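Local coordinates for cucumber basic protein (Cucumis sativus, PDB 2CBP) that binds a single type 1 copper ion and probably shuttles electrons, as other blue copper proteins do, at residues 22-27 against 91-96; 30-35 against 66-71; 41-46 against 75-80. One frame throughout, in Å; residues are numbered along the deposited sequence. Where two conformers were deposited one is given.

Contact 1: 22-27 against 91-96; sequences KRFRAG and IAVNAL
Phe24, Ala26 and the C-terminal residue Leu96 are joined mainly through the backbone. Leu96 N donates to Phe24 O at 2.9 Å in a bond that is almost perfectly straight at the hydrogen (178°), although the N-H arrives from above the carbonyl plane and not along a lone pair. Two residues after Phe24, Ala26 N donates a hydrogen bond to Leu96 OXT at 2.7 Å. The end of the chain is thereby gripped at both its last amide and its carboxylate. One water extends the pairing: it accepts from Phe24 N and donates to Asn94 O, which it holds at 2.6 Å.

The apolar part belongs to Phe24. With CG anti to the carbonyl carbon (chi1 -54°), its ring lies against Val93, crossing that side chain at about a right angle, with CD2 4.0 Å from Val93 CB. Asn94 O sits at the ring edge, near its plane, 4.0 Å from Phe24 CD2. Ala95 puts its methyl against the peptide between Arg25 and Ala26, CB being 3.7 Å from Ala26 N. Tyr3 meets the Phe24 ring edge-to-face, and Leu30 and Leu70 also touch it. An alanine in place of Phe24 would probably open a gap beside Val93 and leave Tyr3 without its aromatic partner.

Away from the copper, a loop leading into strand 29-33 here closes over the last residues of strand 90-95, an outer strand of the four-stranded antiparallel sheet in this phytocyanin beta-sandwich.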
loop_
_atom_site.group_PDB
_atom_site.type_symbol
_atom_site.label_atom_id
_atom_site.label_comp_id
_atom_site.label_asym_id
_atom_site.label_seq_id
_atom_site.Cartn_x
_atom_site.Cartn_y
_atom_site.Cartn_z
ATOM N N LYS A 22 12.647 6.992 -2.028
ATOM C CA LYS A 22 11.819 8.022 -1.335
ATOM C C LYS A 22 12.124 7.948 0.141
ATOM O O LYS A 22 12.415 6.874 0.687
ATOM C CB LYS A 22 10.361 7.861 -1.663
ATOM C CG LYS A 22 10.214 7.850 -3.223
ATOM C CD LYS A 22 8.749 7.940 -3.581
ATOM C CE LYS A 22 8.499 8.125 -5.046
ATOM N NZ LYS A 22 9.121 7.075 -5.873
ATOM N N ARG A 23 12.082 9.099 0.764
ATOM C CA ARG A 23 12.350 9.226 2.215
ATOM C C ARG A 23 11.080 9.755 2.856
ATOM O O ARG A 23 10.709 10.925 2.644
ATOM C CB ARG A 23 13.566 10.105 2.492
ATOM N N PHE A 24 10.444 8.864 3.603
ATOM C CA PHE A 24 9.185 9.210 4.273
ATOM C C PHE A 24 9.414 9.627 5.722
ATOM O O PHE A 24 10.369 9.201 6.382
ATOM C CB PHE A 24 8.164 8.053 4.147
ATOM C CG PHE A 24 7.913 7.586 2.731
ATOM C CD1 PHE A 24 7.029 8.292 1.903
ATOM C CD2 PHE A 24 8.551 6.467 2.228
ATOM C CE1 PHE A 24 6.813 7.881 0.585
ATOM C CE2 PHE A 24 8.331 6.023 0.913
ATOM C CZ PHE A 24 7.463 6.737 0.099
ATOM N N ARG A 25 8.501 10.450 6.188
ATOM C CA ARG A 25 8.489 10.959 7.555
ATOM C C ARG A 25 7.147 10.606 8.195
ATOM O O ARG A 25 6.135 10.529 7.485
ATOM C CB ARG A 25 8.666 12.461 7.659
ATOM C CG ARG A 25 10.080 12.979 7.626
ATOM C CD ARG A 25 10.099 14.456 7.807
ATOM N NE ARG A 25 9.495 14.987 8.995
ATOM C CZ ARG A 25 8.304 15.480 9.287
ATOM N NH1 ARG A 25 7.305 15.590 8.408
ATOM N NH2 ARG A 25 8.048 15.919 10.539
ATOM N N ALA A 26 7.205 10.412 9.502
ATOM C CA ALA A 26 5.950 10.100 10.235
ATOM C C ALA A 26 5.024 11.296 9.928
ATOM O O ALA A 26 5.497 12.455 9.926
ATOM C CB ALA A 26 6.194 9.963 11.705
ATOM N N GLY A 27 3.766 10.983 9.675
ATOM C CA GLY A 27 2.788 12.021 9.382
ATOM C C GLY A 27 2.569 12.251 7.902
ATOM O O GLY A 27 1.555 12.886 7.544
ATOM N N ILE A 91 3.428 -2.725 -1.309
ATOM C CA ILE A 91 4.506 -1.773 -1.041
ATOM C C ILE A 91 4.860 -1.825 0.442
ATOM O O ILE A 91 4.048 -2.067 1.339
ATOM C CB ILE A 91 4.273 -0.323 -1.435
ATOM C CG1 ILE A 91 3.011 0.193 -0.779
ATOM C CG2 ILE A 91 4.248 -0.145 -2.948
ATOM C CD1 ILE A 91 2.685 1.687 -0.897
ATOM N N ALA A 92 6.152 -1.538 0.643
ATOM C CA ALA A 92 6.687 -1.473 2.017
ATOM C C ALA A 92 7.363 -0.075 2.123
ATOM O O ALA A 92 8.109 0.295 1.235
ATOM C CB ALA A 92 7.614 -2.599 2.343
ATOM N N VAL A 93 7.048 0.591 3.240
ATOM C CA VAL A 93 7.639 1.921 3.482
ATOM C C VAL A 93 8.124 2.012 4.933
ATOM O O VAL A 93 7.647 1.292 5.826
ATOM C CB VAL A 93 6.640 3.030 3.114
ATOM C CG1 VAL A 93 5.988 2.841 1.749
ATOM C CG2 VAL A 93 5.567 3.222 4.170
ATOM N N ASN A 94 9.056 2.926 5.120
ATOM C CA ASN A 94 9.610 3.209 6.464
ATOM C C ASN A 94 9.506 4.738 6.669
ATOM O O ASN A 94 10.037 5.457 5.817
ATOM C CB ASN A 94 11.030 2.721 6.670
ATOM C CG ASN A 94 11.446 2.957 8.142
ATOM O OD1 ASN A 94 10.802 2.446 9.052
ATOM N ND2 ASN A 94 12.528 3.702 8.321
ATOM N N ALA A 95 8.848 5.090 7.759
ATOM C CA ALA A 95 8.694 6.518 8.069
ATOM C C ALA A 95 9.599 6.876 9.253
ATOM O O ALA A 95 9.514 6.249 10.316
ATOM C CB ALA A 95 7.250 6.868 8.325
ATOM N N LEU A 96 10.427 7.885 8.987
ATOM C CA LEU A 96 11.359 8.357 10.036
ATOM C C LEU A 96 10.639 9.366 10.930
ATOM O O LEU A 96 11.148 9.501 12.061
ATOM C CB LEU A 96 12.604 8.888 9.378
ATOM C CG LEU A 96 13.507 7.847 8.716
ATOM C CD1 LEU A 96 14.607 8.544 7.990
ATOM C CD2 LEU A 96 14.057 6.867 9.741
ATOM O OXT LEU A 96 9.628 9.983 10.548
HETATM O O HOH W 1 11.934 6.358 4.363
#

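Contact 2: 30-35 against 66-71; sequences LLFNYN and DQIKLP
Tyr34 CG lies between its backbone N and carbonyl carbon (chi1 58°), which brings the ring up to Asp66; on strand 66-69, Asp66 has CG anti to its own carbonyl carbon (chi1 -45°), and the carboxylate comes to meet the phenol. Tyr34 OH donates to Asp66 OD2 at 2.6 Å, using the syn lone pair of that oxygen. OD2 also lies near the ring plane at its edge, 3.2 Å from Tyr34 CE1, while ring and carboxylate planes are turned 45° apart. Asp66 is buried, and its other oxygen, OD1, is taken by Ser63 OG, so both carboxylate oxygens have a partner.

The strands themselves run antiparallel, with Leu30-Ile68 and Phe32-Asp66 as hydrogen-bonded pairs and Leu31-Gln67 as the non-hydrogen-bonded pair between them. Ile68 N reaches Leu30 O at 2.7 Å, and Phe32 N bonds Asp66 O at 2.8 Å. The return bond, Asp66 N to Phe32 O, is more bent.

On the inner face, Ile68 CD1 approaches Phe32 CE1 to 3.8 Å, and Leu70 CD2 comes to 4.1 Å from Leu30 CG. Phe77, Val41 and Ile91 of the opposing sheet pack on these groups. The other face carries Leu31 and Gln67.

The pair, one side of it largely apolar and turned to a second sheet, forms part of one sheet of the cupredoxin-like beta-sandwich, and the Tyr34 side chain touches His39, a ligand of the copper.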
loop_
_atom_site.group_PDB
_atom_site.type_symbol
_atom_site.label_atom_id
_atom_site.label_comp_id
_atom_site.label_asym_id
_atom_site.label_seq_id
_atom_site.Cartn_x
_atom_site.Cartn_y
_atom_site.Cartn_z
ATOM N N LEU A 30 0.031 8.851 2.180
ATOM C CA LEU A 30 0.107 8.061 0.958
ATOM C C LEU A 30 -1.332 8.136 0.378
ATOM O O LEU A 30 -2.281 7.885 1.130
ATOM C CB LEU A 30 0.490 6.616 1.131
ATOM C CG LEU A 30 1.864 6.306 1.709
ATOM C CD1 LEU A 30 2.150 4.842 1.532
ATOM C CD2 LEU A 30 2.929 7.156 1.093
ATOM N N LEU A 31 -1.382 8.508 -0.867
ATOM C CA LEU A 31 -2.667 8.623 -1.596
ATOM C C LEU A 31 -2.737 7.507 -2.640
ATOM O O LEU A 31 -1.905 7.427 -3.540
ATOM C CB LEU A 31 -2.783 9.994 -2.215
ATOM C CG LEU A 31 -4.144 10.408 -2.770
ATOM C CD1 LEU A 31 -4.246 11.908 -2.664
ATOM C CD2 LEU A 31 -4.364 9.932 -4.181
ATOM N N PHE A 32 -3.761 6.681 -2.483
ATOM C CA PHE A 32 -4.018 5.520 -3.325
ATOM C C PHE A 32 -5.233 5.727 -4.232
ATOM O O PHE A 32 -6.348 5.834 -3.712
ATOM C CB PHE A 32 -4.280 4.276 -2.440
ATOM C CG PHE A 32 -3.148 3.791 -1.578
ATOM C CD1 PHE A 32 -2.878 4.372 -0.353
ATOM C CD2 PHE A 32 -2.356 2.713 -2.009
ATOM C CE1 PHE A 32 -1.821 3.930 0.444
ATOM C CE2 PHE A 32 -1.302 2.239 -1.221
ATOM C CZ PHE A 32 -1.052 2.857 0.010
ATOM N N ASN A 33 -4.940 5.727 -5.521
ATOM C CA ASN A 33 -5.970 5.882 -6.554
ATOM C C ASN A 33 -6.176 4.568 -7.320
ATOM O O ASN A 33 -5.183 4.061 -7.890
ATOM C CB ASN A 33 -5.598 6.955 -7.578
ATOM C CG ASN A 33 -5.554 8.372 -7.051
ATOM O OD1 ASN A 33 -6.458 8.822 -6.341
ATOM N ND2 ASN A 33 -4.504 9.056 -7.447
ATOM N N TYR A 34 -7.425 4.141 -7.364
ATOM C CA TYR A 34 -7.764 2.906 -8.093
ATOM C C TYR A 34 -9.265 2.716 -8.213
ATOM O O TYR A 34 -10.072 3.423 -7.568
ATOM C CB TYR A 34 -7.151 1.680 -7.296
ATOM C CG TYR A 34 -7.719 1.691 -5.912
ATOM C CD1 TYR A 34 -7.188 2.502 -4.892
ATOM C CD2 TYR A 34 -8.839 0.894 -5.583
ATOM C CE1 TYR A 34 -7.737 2.540 -3.647
ATOM C CE2 TYR A 34 -9.391 0.935 -4.320
ATOM C CZ TYR A 34 -8.843 1.754 -3.336
ATOM O OH TYR A 34 -9.464 1.741 -2.114
ATOM N N ASN A 35 -9.612 1.714 -9.006
ATOM C CA ASN A 35 -11.012 1.290 -9.223
ATOM C C ASN A 35 -11.363 0.271 -8.148
ATOM O O ASN A 35 -10.876 -0.855 -8.286
ATOM C CB ASN A 35 -11.108 0.642 -10.607
ATOM C CG ASN A 35 -12.551 0.234 -10.922
ATOM O OD1 ASN A 35 -13.379 0.038 -10.022
ATOM N ND2 ASN A 35 -12.838 0.128 -12.216
ATOM N N ASP A 66 -7.937 6.680 -1.336
ATOM C CA ASP A 66 -7.601 6.659 0.082
ATOM C C ASP A 66 -6.354 7.489 0.396
ATOM O O ASP A 66 -5.381 7.455 -0.333
ATOM C CB ASP A 66 -7.391 5.238 0.613
ATOM C CG ASP A 66 -8.468 4.286 0.122
ATOM O OD1 ASP A 66 -9.644 4.626 0.496
ATOM O OD2 ASP A 66 -8.169 3.318 -0.538
ATOM N N GLN A 67 -6.476 8.203 1.516
ATOM C CA GLN A 67 -5.395 9.052 2.049
ATOM C C GLN A 67 -4.979 8.427 3.386
ATOM O O GLN A 67 -5.732 8.542 4.355
ATOM C CB GLN A 67 -5.821 10.496 2.220
ATOM C CG GLN A 67 -6.002 11.227 0.910
ATOM C CD GLN A 67 -5.942 12.734 1.018
ATOM O OE1 GLN A 67 -4.901 13.332 1.317
ATOM N NE2 GLN A 67 -7.088 13.354 0.744
ATOM N N ILE A 68 -3.848 7.760 3.377
ATOM C CA ILE A 68 -3.320 7.080 4.574
ATOM C C ILE A 68 -2.091 7.760 5.144
ATOM O O ILE A 68 -1.044 7.952 4.548
ATOM C CB ILE A 68 -3.078 5.584 4.287
ATOM C CG1 ILE A 68 -4.396 5.017 3.769
ATOM C CG2 ILE A 68 -2.637 4.896 5.551
ATOM C CD1 ILE A 68 -4.405 3.605 3.237
ATOM N N LYS A 69 -2.264 8.184 6.406
ATOM C CA LYS A 69 -1.227 8.902 7.155
ATOM C C LYS A 69 -0.305 7.834 7.754
ATOM O O LYS A 69 -0.766 6.860 8.352
ATOM C CB LYS A 69 -1.789 9.798 8.228
ATOM C CG LYS A 69 -0.943 10.977 8.687
ATOM C CD LYS A 69 -1.587 11.650 9.905
ATOM C CE LYS A 69 -0.830 12.895 10.324
ATOM N NZ LYS A 69 0.611 12.605 10.517
ATOM N N LEU A 70 0.977 8.069 7.553
ATOM C CA LEU A 70 1.958 7.117 8.057
ATOM C C LEU A 70 2.409 7.358 9.488
ATOM O O LEU A 70 2.828 8.463 9.870
ATOM C CB LEU A 70 3.186 7.247 7.159
ATOM C CG LEU A 70 3.076 6.803 5.712
ATOM C CD1 LEU A 70 4.429 6.973 5.064
ATOM C CD2 LEU A 70 2.592 5.377 5.592
ATOM N N PRO A 71 2.353 6.285 10.254
ATOM C CA PRO A 71 2.851 6.285 11.641
ATOM C C PRO A 71 4.379 6.178 11.538
ATOM O O PRO A 71 4.961 5.853 10.448
ATOM C CB PRO A 71 2.196 5.063 12.236
ATOM C CG PRO A 71 2.073 4.063 11.098
ATOM C CD PRO A 71 1.892 4.930 9.864
#

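Contact 3: 41-46 against 75-80; sequences VVVVNQ and SYFICN. With CU (copper (II) ion), chain B.
Tyr76 has Gln46 over one face of its ring: Gln46 CA makes a CH-pi contact 3.8 Å from the ring centroid and 14° off the normal, and CB follows, 3.6 Å from Tyr76 CE2. Gln46 CG is anti to its backbone N (chi1 -174°) and the chain runs on extended, which carries the amide to the phenol end, where its plane lies only 17° from that of the ring and CD is 3.4 Å from Tyr76 OH. The hydroxyl's hydrogen bond is made with Gln74 NE2. Val44 O stands near the ring plane at the edge. The Phe77 ring is met obliquely from the other strand, its CE2 3.9 Å from Val43 CG2, while Val41 CG1 touches CD2. The Asn80 amide lies across Val42, CG 3.7 Å from Val42 CG2, and is held by Asn40 at OD1 and Thr54 at ND2.

The backbones run antiparallel. Val42 and Ile78 form a hydrogen-bonded pair, Val42 N reaching Ile78 O at 2.8 Å, and Val43 with Phe77 is the non-hydrogen-bonded pair beside it. Further on, Val44 N bonds Tyr76 O, and a water bridges Val44 O to Tyr76 N. On the face shared with Tyr76, Val44 CG1 packs against Ile78 CD1.

Just past this pairing, Cys79 SG binds the copper ion at 2.2 Å; His39, His84 and Met89 complete the metal site. Strands 41-44 and 73-78 are the two central strands of the four-stranded sheet, flanked by 59-61 and 90-95. Asn45 caps Gly48 N at the start of helix 46-51, whose Phe49 meets the Tyr76 ring, while the Phe77 ring meets that of Phe32 of strand 29-33.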
loop_
_atom_site.group_PDB
_atom_site.type_symbol
_atom_site.label_atom_id
_atom_site.label_comp_id
_atom_site.label_asym_id
_atom_site.label_seq_id
_atom_site.Cartn_x
_atom_site.Cartn_y
_atom_site.Cartn_z
ATOM N N VAL A 41 -6.953 -1.674 -0.698
ATOM C CA VAL A 41 -5.703 -1.352 0.032
ATOM C C VAL A 41 -5.880 -2.036 1.389
ATOM O O VAL A 41 -6.887 -1.771 2.094
ATOM C CB VAL A 41 -5.457 0.170 0.136
ATOM C CG1 VAL A 41 -4.213 0.492 0.964
ATOM C CG2 VAL A 41 -5.414 0.855 -1.216
ATOM N N VAL A 42 -4.935 -2.880 1.742
ATOM C CA VAL A 42 -4.975 -3.617 3.006
ATOM C C VAL A 42 -3.673 -3.346 3.773
ATOM O O VAL A 42 -2.576 -3.485 3.195
ATOM C CB VAL A 42 -5.229 -5.126 2.738
ATOM C CG1 VAL A 42 -5.453 -5.956 3.991
ATOM C CG2 VAL A 42 -6.331 -5.371 1.712
ATOM N N VAL A 43 -3.850 -2.988 5.011
ATOM C CA VAL A 43 -2.743 -2.685 5.929
ATOM C C VAL A 43 -2.390 -3.955 6.712
ATOM O O VAL A 43 -3.162 -4.408 7.573
ATOM C CB VAL A 43 -3.130 -1.525 6.871
ATOM C CG1 VAL A 43 -1.905 -1.109 7.696
ATOM C CG2 VAL A 43 -3.726 -0.365 6.125
ATOM N N VAL A 44 -1.209 -4.461 6.377
ATOM C CA VAL A 44 -0.720 -5.713 7.008
ATOM C C VAL A 44 0.600 -5.523 7.738
ATOM O O VAL A 44 1.127 -4.419 7.821
ATOM C CB VAL A 44 -0.625 -6.788 5.883
ATOM C CG1 VAL A 44 -1.962 -7.074 5.228
ATOM C CG2 VAL A 44 0.422 -6.431 4.839
ATOM N N ASN A 45 1.103 -6.658 8.215
ATOM C CA ASN A 45 2.417 -6.676 8.920
ATOM C C ASN A 45 3.437 -7.209 7.951
ATOM O O ASN A 45 3.138 -7.630 6.795
ATOM C CB ASN A 45 2.257 -7.437 10.243
ATOM C CG ASN A 45 1.820 -8.880 10.041
ATOM O OD1 ASN A 45 1.734 -9.401 8.926
ATOM N ND2 ASN A 45 1.573 -9.541 11.171
ATOM N N GLN A 46 4.717 -7.221 8.379
ATOM C CA GLN A 46 5.798 -7.697 7.492
ATOM C C GLN A 46 5.565 -9.102 6.967
ATOM O O GLN A 46 5.795 -9.415 5.780
ATOM C CB GLN A 46 7.154 -7.530 8.186
ATOM C CG GLN A 46 8.293 -7.892 7.217
ATOM C CD GLN A 46 9.655 -7.577 7.791
ATOM O OE1 GLN A 46 9.826 -7.491 9.015
ATOM N NE2 GLN A 46 10.638 -7.423 6.899
ATOM N N SER A 75 5.483 0.368 7.582
ATOM C CA SER A 75 4.105 0.169 7.138
ATOM C C SER A 75 4.173 -0.705 5.871
ATOM O O SER A 75 5.064 -0.495 5.044
ATOM C CB SER A 75 3.305 1.425 6.856
ATOM O OG SER A 75 3.047 2.103 8.074
ATOM N N TYR A 76 3.240 -1.632 5.788
ATOM C CA TYR A 76 3.094 -2.586 4.698
ATOM C C TYR A 76 1.642 -2.576 4.192
ATOM O O TYR A 76 0.695 -2.630 4.986
ATOM C CB TYR A 76 3.493 -3.993 5.201
ATOM C CG TYR A 76 4.922 -4.072 5.728
ATOM C CD1 TYR A 76 5.989 -4.275 4.847
ATOM C CD2 TYR A 76 5.187 -3.950 7.084
ATOM C CE1 TYR A 76 7.303 -4.342 5.309
ATOM C CE2 TYR A 76 6.502 -4.025 7.571
ATOM C CZ TYR A 76 7.542 -4.226 6.686
ATOM O OH TYR A 76 8.815 -4.298 7.190
ATOM N N PHE A 77 1.542 -2.487 2.879
ATOM C CA PHE A 77 0.251 -2.446 2.182
ATOM C C PHE A 77 0.257 -3.457 1.025
ATOM O O PHE A 77 1.215 -3.604 0.259
ATOM C CB PHE A 77 -0.093 -1.045 1.595
ATOM C CG PHE A 77 0.061 0.083 2.563
ATOM C CD1 PHE A 77 1.327 0.686 2.719
ATOM C CD2 PHE A 77 -1.005 0.508 3.328
ATOM C CE1 PHE A 77 1.499 1.710 3.653
ATOM C CE2 PHE A 77 -0.858 1.544 4.276
ATOM C CZ PHE A 77 0.414 2.121 4.415
ATOM N N ILE A 78 -0.912 -4.110 0.916
ATOM C CA ILE A 78 -1.084 -5.060 -0.189
ATOM C C ILE A 78 -2.518 -4.883 -0.740
ATOM O O ILE A 78 -3.353 -4.256 -0.089
ATOM C CB ILE A 78 -0.914 -6.525 0.203
ATOM C CG1 ILE A 78 -2.055 -6.961 1.102
ATOM C CG2 ILE A 78 0.414 -6.819 0.880
ATOM C CD1 ILE A 78 -2.057 -8.428 1.546
ATOM N N CYS A 79 -2.706 -5.448 -1.907
ATOM C CA CYS A 79 -4.054 -5.495 -2.540
ATOM C C CYS A 79 -4.396 -6.997 -2.309
ATOM O O CYS A 79 -3.509 -7.789 -2.713
ATOM C CB CYS A 79 -4.126 -5.108 -3.977
ATOM S SG CYS A 79 -5.688 -5.578 -4.778
ATOM N N ASN A 80 -5.505 -7.320 -1.693
ATOM C CA ASN A 80 -5.782 -8.749 -1.454
ATOM C C ASN A 80 -6.766 -9.420 -2.399
ATOM O O ASN A 80 -7.196 -10.563 -2.084
ATOM C CB ASN A 80 -5.969 -9.094 0.011
ATOM C CG ASN A 80 -7.325 -8.745 0.576
ATOM O OD1 ASN A 80 -8.188 -8.230 -0.142
ATOM N ND2 ASN A 80 -7.466 -9.042 1.857
HETATM CU CU CU B . -5.398 -5.196 -6.879
HETATM O O HOH W 2 1.585 -1.955 8.481
#

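Contacts 2 and 3 belong to the two facing sheets of the sandwich, their centres about 12 Å apart. Val41 is one meeting point: its CG2 lies 3.7 Å from Phe32 CD2 and 3.8 Å from Asp66 OD2. Contact 1 adjoins both. Gly27 N probably bonds Leu70 O of contact 2 at 2.7 Å, and strand 90-95 pairs with strand 73-78 of contact 3, with Ile91 N 2.9 Å from Phe77 O. The copper is at the far end from contact 1: Cys79 of contact 3 binds it directly, and the Tyr34 side chain of contact 2 is about 7 Å from it at the nearest atom.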